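Local coordinates for protein putative carbonic anhydrase (PDB 3LAS) that probably catalyses the reversible hydration of carbon dioxide to hydrogencarbonate as a zinc-dependent carbonic anhydrase of the beta class, at residues P29-L43 with L51-G64. Numbering follows the deposited sequence.
Sequences PKTRVAIVTCMDSRL and LALGDAHILRNAGG. With ZN (zinc ion), chain C.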
ATOM      1  N   PRO A  29      -5.481  -5.971 -13.440  1.00  9.10           N
ATOM      2  CA  PRO A  29      -4.173  -6.623 -13.376  1.00  9.24           C
ATOM      3  C   PRO A  29      -4.125  -7.935 -14.112  1.00 10.18           C
ATOM      4  O   PRO A  29      -5.040  -8.744 -13.968  1.00 10.43           O
ATOM      5  CB  PRO A  29      -3.972  -6.813 -11.847  1.00 11.21           C
ATOM      6  CG  PRO A  29      -4.768  -5.672 -11.212  1.00 10.75           C
ATOM      7  CD  PRO A  29      -6.007  -5.649 -12.110  1.00  9.48           C
ATOM      8  N   LYS A  30      -3.032  -8.212 -14.802  1.00  9.74           N
ATOM      9  CA  LYS A  30      -2.948  -9.419 -15.643  1.00 11.08           C
ATOM     10  C   LYS A  30      -3.071 -10.710 -14.858  1.00 10.77           C
ATOM     11  O   LYS A  30      -3.698 -11.722 -15.344  1.00 12.94           O
ATOM     12  CB  LYS A  30      -1.576  -9.411 -16.331  1.00 12.71           C
ATOM     13  CG  LYS A  30      -1.442 -10.485 -17.351  1.00 12.73           C
ATOM     14  CD  LYS A  30      -0.194 -10.241 -18.192  1.00 17.64           C
ATOM     15  CE  LYS A  30       0.076 -11.422 -19.050  1.00 21.24           C
ATOM     16  NZ  LYS A  30       1.439 -11.161 -19.537  1.00 29.29           N
ATOM     17  N   THR A  31      -2.485 -10.744 -13.684  1.00  9.48           N
ATOM     18  CA  THR A  31      -2.479 -12.007 -12.932  1.00 10.45           C
ATOM     19  C   THR A  31      -3.719 -12.243 -12.123  1.00 10.28           C
ATOM     20  O   THR A  31      -3.869 -13.316 -11.499  1.00 11.55           O
ATOM     21  CB  THR A  31      -1.277 -12.143 -11.949  1.00 10.81           C
ATOM     22  OG1 THR A  31      -1.466 -11.179 -10.908  1.00 10.48           O
ATOM     23  CG2 THR A  31       0.082 -11.882 -12.670  1.00 14.09           C
ATOM     24  N   ARG A  32      -4.591 -11.230 -12.016  1.00  9.45           N
ATOM     25  CA  ARG A  32      -5.814 -11.341 -11.162  1.00  9.93           C
ATOM     26  C   ARG A  32      -5.478 -11.519  -9.713  1.00  9.03           C
ATOM     27  O   ARG A  32      -6.292 -11.983  -8.916  1.00  9.61           O
ATOM     28  CB  ARG A  32      -6.823 -12.365 -11.640  1.00 11.91           C
ATOM     29  CG  ARG A  32      -7.233 -12.119 -13.135  1.00 14.45           C
ATOM     30  CD  ARG A  32      -8.429 -12.954 -13.390  1.00 19.08           C
ATOM     31  NE  ARG A  32      -8.920 -13.134 -14.730  1.00 33.86           N
ATOM     32  CZ  ARG A  32      -8.346 -13.831 -15.692  1.00 36.29           C
ATOM     33  NH1 ARG A  32      -7.083 -14.288 -15.552  1.00 36.20           N
ATOM     34  NH2 ARG A  32      -9.079 -13.978 -16.817  1.00 19.66           N
ATOM     35  N   VAL A  33      -4.306 -11.023  -9.272  1.00  8.32           N
ATOM     36  CA  VAL A  33      -3.901 -11.114  -7.868  1.00  7.20           C
ATOM     37  C   VAL A  33      -3.844  -9.733  -7.246  1.00  7.54           C
ATOM     38  O   VAL A  33      -3.397  -8.752  -7.899  1.00  8.65           O
ATOM     39  CB  VAL A  33      -2.505 -11.783  -7.732  1.00  8.88           C
ATOM     40  CG1 VAL A  33      -2.099 -11.826  -6.242  1.00 10.30           C
ATOM     41  CG2 VAL A  33      -2.486 -13.159  -8.332  1.00  9.08           C
ATOM     42  N   ALA A  34      -4.272  -9.644  -5.997  1.00  8.01           N
ATOM     43  CA  ALA A  34      -4.013  -8.505  -5.106  1.00  7.21           C
ATOM     44  C   ALA A  34      -3.150  -8.973  -3.970  1.00  7.64           C
ATOM     45  O   ALA A  34      -3.467 -10.035  -3.314  1.00  7.90           O
ATOM     46  CB  ALA A  34      -5.317  -7.922  -4.608  1.00  7.42           C
ATOM     47  N   ILE A  35      -2.071  -8.238  -3.695  1.00  6.65           N
ATOM     48  CA  ILE A  35      -1.164  -8.534  -2.565  1.00  6.98           C
ATOM     49  C   ILE A  35      -1.417  -7.575  -1.464  1.00  7.22           C
ATOM     50  O   ILE A  35      -1.560  -6.363  -1.725  1.00  9.46           O
ATOM     51  CB  ILE A  35       0.270  -8.375  -3.080  1.00  8.64           C
ATOM     52  CG1 ILE A  35       0.542  -9.425  -4.204  1.00 10.12           C
ATOM     53  CG2 ILE A  35       1.317  -8.551  -1.941  1.00  9.86           C
ATOM     54  CD1 ILE A  35       1.520  -8.865  -5.230  1.00 11.65           C
ATOM     55  N   VAL A  36      -1.554  -8.042  -0.229  1.00  7.46           N
ATOM     56  CA  VAL A  36      -1.691  -7.171   0.989  1.00  7.60           C
ATOM     57  C   VAL A  36      -0.423  -7.320   1.784  1.00  6.74           C
ATOM     58  O   VAL A  36      -0.109  -8.463   2.222  1.00  7.58           O
ATOM     59  CB  VAL A  36      -2.919  -7.618   1.802  1.00  6.61           C
ATOM     60  CG1 VAL A  36      -3.056  -6.846   3.127  1.00  9.83           C
ATOM     61  CG2 VAL A  36      -4.214  -7.528   0.956  1.00  9.26           C
ATOM     62  N   THR A  37       0.328  -6.241   1.954  1.00  6.39           N
ATOM     63  CA  THR A  37       1.597  -6.356   2.653  1.00  6.68           C
ATOM     64  C   THR A  37       1.933  -5.079   3.419  1.00  5.85           C
ATOM     65  O   THR A  37       1.116  -4.145   3.506  1.00  6.42           O
ATOM     66  CB  THR A  37       2.715  -6.759   1.680  1.00  8.59           C
ATOM     67  OG1 THR A  37       3.894  -7.149   2.375  1.00  7.68           O
ATOM     68  CG2 THR A  37       3.005  -5.686   0.657  1.00  8.98           C
ATOM     69  N   CYS A  38       3.087  -5.078   4.069  1.00  6.86           N
ATOM     70  CA  CYS A  38       3.506  -3.934   4.857  1.00  6.09           C
ATOM     71  C   CYS A  38       4.153  -2.881   3.980  1.00  6.94           C
ATOM     72  O   CYS A  38       4.759  -3.165   2.918  1.00  7.01           O
ATOM     73  CB  CYS A  38       4.511  -4.463   5.900  1.00  6.96           C
ATOM     74  SG  CYS A  38       5.013  -3.096   7.083  1.00  7.09           S
ATOM     75  N   MET A  39       4.099  -1.647   4.473  1.00  6.32           N
ATOM     76  CA  MET A  39       4.770  -0.464   3.924  1.00  6.92           C
ATOM     77  C   MET A  39       6.267  -0.466   3.969  1.00  7.39           C
ATOM     78  O   MET A  39       6.932   0.421   3.392  1.00  7.50           O
ATOM     79  CB  MET A  39       4.209   0.794   4.579  1.00  7.32           C
ATOM     80  CG  MET A  39       4.742   0.850   6.075  1.00  7.25           C
ATOM     81  SD  MET A  39       3.836   2.185   6.957  1.00  8.06           S
ATOM     82  CE  MET A  39       4.631   2.049   8.536  1.00  8.43           C
ATOM     83  N   ASP A  40       6.845  -1.453   4.687  1.00  6.65           N
ATOM     84  CA  ASP A  40       8.265  -1.496   4.948  0.50  6.42           C
ATOM     85  C   ASP A  40       9.133  -1.137   3.755  1.00  6.62           C
ATOM     86  O   ASP A  40       9.002  -1.678   2.667  1.00  6.74           O
ATOM     87  CB  ASP A  40       8.651  -2.891   5.446  0.50  7.06           C
ATOM     88  CG  ASP A  40      10.023  -2.876   6.039  0.50  5.06           C
ATOM     89  OD1 ASP A  40      11.013  -3.142   5.291  0.50  6.73           O
ATOM     90  OD2 ASP A  40      10.110  -2.719   7.264  0.50  7.02           O
ATOM     91  N   SER A  41      10.041  -0.204   4.027  1.00  7.30           N
ATOM     92  CA  SER A  41      10.945   0.355   2.974  1.00  8.12           C
ATOM     93  C   SER A  41      11.878  -0.673   2.383  1.00  7.58           C
ATOM     94  O   SER A  41      12.462  -0.449   1.298  1.00  7.47           O
ATOM     95  CB  SER A  41      11.766   1.491   3.558  1.00  7.50           C
ATOM     96  OG  SER A  41      12.675   1.004   4.577  1.00 10.06           O
ATOM     97  N   ARG A  42      12.078  -1.818   3.068  1.00  6.73           N
ATOM     98  CA  ARG A  42      13.045  -2.846   2.614  1.00  6.26           C
ATOM     99  C   ARG A  42      12.366  -3.926   1.812  1.00  6.98           C
ATOM    100  O   ARG A  42      13.001  -4.944   1.501  1.00  8.77           O
ATOM    101  CB  ARG A  42      13.737  -3.461   3.810  1.00  6.91           C
ATOM    102  CG  ARG A  42      14.438  -2.380   4.709  1.00  7.20           C
ATOM    103  CD  ARG A  42      14.765  -2.915   6.088  1.00  8.01           C
ATOM    104  NE  ARG A  42      13.521  -3.220   6.799  1.00  7.70           N
ATOM    105  CZ  ARG A  42      13.499  -3.748   8.018  1.00  6.71           C
ATOM    106  NH1 ARG A  42      14.656  -3.998   8.688  1.00  8.89           N
ATOM    107  NH2 ARG A  42      12.363  -4.149   8.547  1.00  8.34           N
ATOM    108  N   LEU A  43      11.090  -3.740   1.471  1.00  7.00           N
ATOM    109  CA  LEU A  43      10.363  -4.652   0.624  1.00  7.04           C
ATOM    110  C   LEU A  43       9.957  -3.959  -0.650  1.00  7.31           C
ATOM    111  O   LEU A  43       9.138  -3.002  -0.604  1.00  8.00           O
ATOM    112  CB  LEU A  43       9.181  -5.271   1.360  1.00  7.83           C
ATOM    113  CG  LEU A  43       8.180  -6.072   0.527  1.00  8.05           C
ATOM    114  CD1 LEU A  43       8.810  -7.248  -0.268  1.00  8.52           C
ATOM    115  CD2 LEU A  43       7.062  -6.513   1.385  1.00 11.21           C
ATOM    116  N   LEU A  51       7.111  -9.612 -10.438  1.00  9.55           N
ATOM    117  CA  LEU A  51       6.009  -8.901 -11.156  1.00  9.57           C
ATOM    118  C   LEU A  51       6.533  -8.087 -12.267  1.00  8.67           C
ATOM    119  O   LEU A  51       7.380  -7.212 -12.103  1.00 12.48           O
ATOM    120  CB  LEU A  51       5.250  -7.970 -10.203  1.00  9.00           C
ATOM    121  CG  LEU A  51       4.747  -8.631  -8.891  1.00 10.34           C
ATOM    122  CD1 LEU A  51       4.050  -7.512  -8.104  1.00 13.50           C
ATOM    123  CD2 LEU A  51       3.830  -9.796  -9.228  1.00 13.25           C
ATOM    124  N   ALA A  52       5.956  -8.274 -13.439  1.00  8.84           N
ATOM    125  CA  ALA A  52       6.066  -7.285 -14.531  1.00 10.81           C
ATOM    126  C   ALA A  52       5.109  -6.126 -14.287  1.00  9.23           C
ATOM    127  O   ALA A  52       4.100  -6.244 -13.548  1.00  8.94           O
ATOM    128  CB  ALA A  52       5.691  -7.960 -15.877  1.00 10.85           C
ATOM    129  N   LEU A  53       5.382  -4.965 -14.855  1.00  9.16           N
ATOM    130  CA  LEU A  53       4.474  -3.903 -14.775  1.00  9.88           C
ATOM    131  C   LEU A  53       3.080  -4.311 -15.247  1.00  8.83           C
ATOM    132  O   LEU A  53       2.944  -4.971 -16.286  1.00  8.95           O
ATOM    133  CB  LEU A  53       5.034  -2.697 -15.589  1.00 11.46           C
ATOM    134  CG  LEU A  53       4.446  -1.330 -15.244  1.00 10.58           C
ATOM    135  CD1 LEU A  53       4.866  -0.927 -13.799  1.00 12.53           C
ATOM    136  CD2 LEU A  53       4.919  -0.257 -16.248  1.00 13.12           C
ATOM    137  N   GLY A  54       2.026  -3.996 -14.488  1.00  9.14           N
ATOM    138  CA  GLY A  54       0.662  -4.384 -14.768  1.00  9.26           C
ATOM    139  C   GLY A  54       0.221  -5.727 -14.227  1.00  8.76           C
ATOM    140  O   GLY A  54      -0.924  -6.121 -14.469  1.00  9.80           O
ATOM    141  N   ASP A  55       1.108  -6.446 -13.544  1.00  9.33           N
ATOM    142  CA  ASP A  55       0.737  -7.808 -13.116  1.00  8.14           C
ATOM    143  C   ASP A  55      -0.221  -7.915 -11.973  1.00  8.09           C
ATOM    144  O   ASP A  55      -1.149  -8.752 -12.041  1.00  8.89           O
ATOM    145  CB  ASP A  55       1.981  -8.651 -12.761  1.00  9.53           C
ATOM    146  CG  ASP A  55       2.650  -9.298 -13.948  1.00 10.01           C
ATOM    147  OD1 ASP A  55       2.122  -9.201 -15.078  1.00 11.60           O
ATOM    148  OD2 ASP A  55       3.688  -9.943 -13.723  1.00 11.54           O
ATOM    149  N   ALA A  56      -0.050  -7.160 -10.890  1.00  8.54           N
ATOM    150  CA  ALA A  56      -0.845  -7.410  -9.668  1.00  7.51           C
ATOM    151  C   ALA A  56      -1.100  -6.116  -8.921  1.00  7.80           C
ATOM    152  O   ALA A  56      -0.233  -5.193  -8.895  1.00  8.37           O
ATOM    153  CB  ALA A  56      -0.043  -8.326  -8.758  1.00  9.79           C
ATOM    154  N   HIS A  57      -2.247  -6.019  -8.257  1.00  7.54           N
ATOM    155  CA  HIS A  57      -2.459  -4.945  -7.321  1.00  7.19           C
ATOM    156  C   HIS A  57      -1.622  -5.139  -6.057  1.00  7.67           C
ATOM    157  O   HIS A  57      -1.409  -6.291  -5.610  1.00  7.84           O
ATOM    158  CB  HIS A  57      -3.969  -4.873  -6.887  1.00  7.37           C
ATOM    159  CG  HIS A  57      -4.805  -4.203  -7.911  1.00  7.09           C
ATOM    160  ND1 HIS A  57      -6.108  -4.562  -8.200  1.00  7.64           N
ATOM    161  CD2 HIS A  57      -4.494  -3.181  -8.746  1.00  8.04           C
ATOM    162  CE1 HIS A  57      -6.604  -3.723  -9.102  1.00  8.94           C
ATOM    163  NE2 HIS A  57      -5.615  -2.900  -9.500  1.00  9.10           N
ATOM    164  N   ILE A  58      -1.132  -4.019  -5.552  1.00  6.90           N
ATOM    165  CA  ILE A  58      -0.226  -4.057  -4.354  1.00  7.52           C
ATOM    166  C   ILE A  58      -0.801  -3.101  -3.350  1.00  6.59           C
ATOM    167  O   ILE A  58      -0.853  -1.893  -3.587  1.00  7.84           O
ATOM    168  CB  ILE A  58       1.225  -3.691  -4.695  1.00  7.12           C
ATOM    169  CG1 ILE A  58       1.730  -4.636  -5.827  1.00  8.16           C
ATOM    170  CG2 ILE A  58       2.100  -3.803  -3.468  1.00  8.43           C
ATOM    171  CD1 ILE A  58       3.056  -4.118  -6.464  1.00 11.12           C
ATOM    172  N   LEU A  59      -1.351  -3.651  -2.264  1.00  6.60           N
ATOM    173  CA  LEU A  59      -1.928  -2.908  -1.126  1.00  6.10           C
ATOM    174  C   LEU A  59      -0.921  -2.933  -0.017  1.00  6.64           C
ATOM    175  O   LEU A  59      -0.363  -3.997   0.294  1.00  6.64           O
ATOM    176  CB  LEU A  59      -3.247  -3.490  -0.632  1.00  6.43           C
ATOM    177  CG  LEU A  59      -4.438  -3.392  -1.590  1.00  5.88           C
ATOM    178  CD1 LEU A  59      -4.319  -4.323  -2.800  1.00  9.02           C
ATOM    179  CD2 LEU A  59      -5.680  -3.836  -0.851  1.00 10.30           C
ATOM    180  N   ARG A  60      -0.667  -1.781   0.620  1.00  6.00           N
ATOM    181  CA  ARG A  60       0.388  -1.757   1.679  1.00  6.24           C
ATOM    182  C   ARG A  60      -0.046  -0.819   2.752  1.00  6.46           C
ATOM    183  O   ARG A  60      -0.504   0.311   2.538  1.00  6.56           O
ATOM    184  CB  ARG A  60       1.721  -1.238   1.124  1.00  6.26           C
ATOM    185  CG  ARG A  60       2.199  -2.032  -0.124  1.00  6.96           C
ATOM    186  CD  ARG A  60       3.578  -1.616  -0.653  1.00  6.66           C
ATOM    187  NE  ARG A  60       4.620  -2.085   0.318  1.00  6.35           N
ATOM    188  CZ  ARG A  60       5.913  -2.097   0.090  1.00  6.97           C
ATOM    189  NH1 ARG A  60       6.409  -1.762  -1.095  1.00  8.08           N
ATOM    190  NH2 ARG A  60       6.728  -2.491   1.030  1.00  7.70           N
ATOM    191  N   ASN A  61       0.159  -1.256   4.004  1.00  6.28           N
ATOM    192  CA  ASN A  61      -0.151  -0.469   5.193  1.00  5.47           C
ATOM    193  C   ASN A  61       0.835  -0.842   6.282  1.00  6.11           C
ATOM    194  O   ASN A  61       1.775  -1.635   6.050  1.00  6.97           O
ATOM    195  CB  ASN A  61      -1.616  -0.553   5.614  1.00  6.31           C
ATOM    196  CG  ASN A  61      -1.978  -1.952   6.139  1.00  7.21           C
ATOM    197  OD1 ASN A  61      -1.075  -2.744   6.421  1.00  7.89           O
ATOM    198  ND2 ASN A  61      -3.245  -2.175   6.363  1.00  8.58           N
ATOM    199  N   ALA A  62       0.675  -0.275   7.496  1.00  5.82           N
ATOM    200  CA  ALA A  62       1.620  -0.659   8.575  1.00  6.36           C
ATOM    201  C   ALA A  62       1.272  -2.077   9.049  1.00  7.60           C
ATOM    202  O   ALA A  62       0.180  -2.355   9.542  1.00  7.86           O
ATOM    203  CB  ALA A  62       1.539   0.300   9.734  1.00  6.96           C
ATOM    204  N   GLY A  63       2.210  -2.982   8.818  1.00  7.03           N
ATOM    205  CA  GLY A  63       2.107  -4.385   9.230  1.00  7.55           C
ATOM    206  C   GLY A  63       1.453  -5.287   8.205  1.00  7.26           C
ATOM    207  O   GLY A  63       1.487  -6.518   8.357  1.00  7.87           O
ATOM    208  N   GLY A  64       0.871  -4.794   7.105  1.00  8.14           N
ATOM    209  CA  GLY A  64       0.144  -5.658   6.169  1.00  7.67           C
ATOM    210  C   GLY A  64      -1.125  -6.158   6.837  1.00  7.60           C
ATOM    211  O   GLY A  64      -1.553  -7.314   6.561  1.00  8.96           O
TER
HETATM  212 ZN    ZN C 167       6.398  -4.077   8.597  1.00  7.65          ZN
HETATM  213  O   HOH W   1       3.108 -11.150 -16.717  1.00 23.04           O
HETATM  214  O   HOH W   2       7.746  -2.491   9.156  1.00 10.78           O
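Ile35 N to His57 O and Leu59 N to Ile35 O, both 2.8 Å, are two of the backbone bonds that zip strand 33-38 to strand 56-61, the parallel pair of a beta-alpha-beta unit in the beta-class carbonic anhydrase fold. Helix 45-49 lies in the crossover, and Arg60 ties the end of the first strand to the turn leading into it. Arg60 can be traced outward from the strand: its CB skirts the carbonyl oxygens of Thr37 and Cys38, and its CG runs beside Thr37 CG2 at 3.8 Å. The chain then bends at chi3 (71°), which turns the guanidinium edge toward the carbonyls of Cys38 and of the 40-43 turn. NE and NH2 grip Cys38 O side-on, almost exactly in the guanidinium plane, while NH1 and NH2 close end-on upon Leu43 O from one face of that carbonyl, each at 3.0 Å. Four N-H bonds thus fix the group's rotation. At the other end, Pro29 CG sits squarely over the His57 ring, 3.3 Å from its centroid, a CH-pi contact; His57 ND1 is hydrogen-bonded to Ser77 OG. Asp55 O accepts hydrogen bonds from Thr31 N and, from above the carbonyl plane, from Thr31 OG1. Cys38 SG binds zinc together with His91, Cys94 and a water. Just past the end of strand 56-61, Gly63 N gives a hydrogen bond to the zinc-bound Cys38 SG at 3.3 Å.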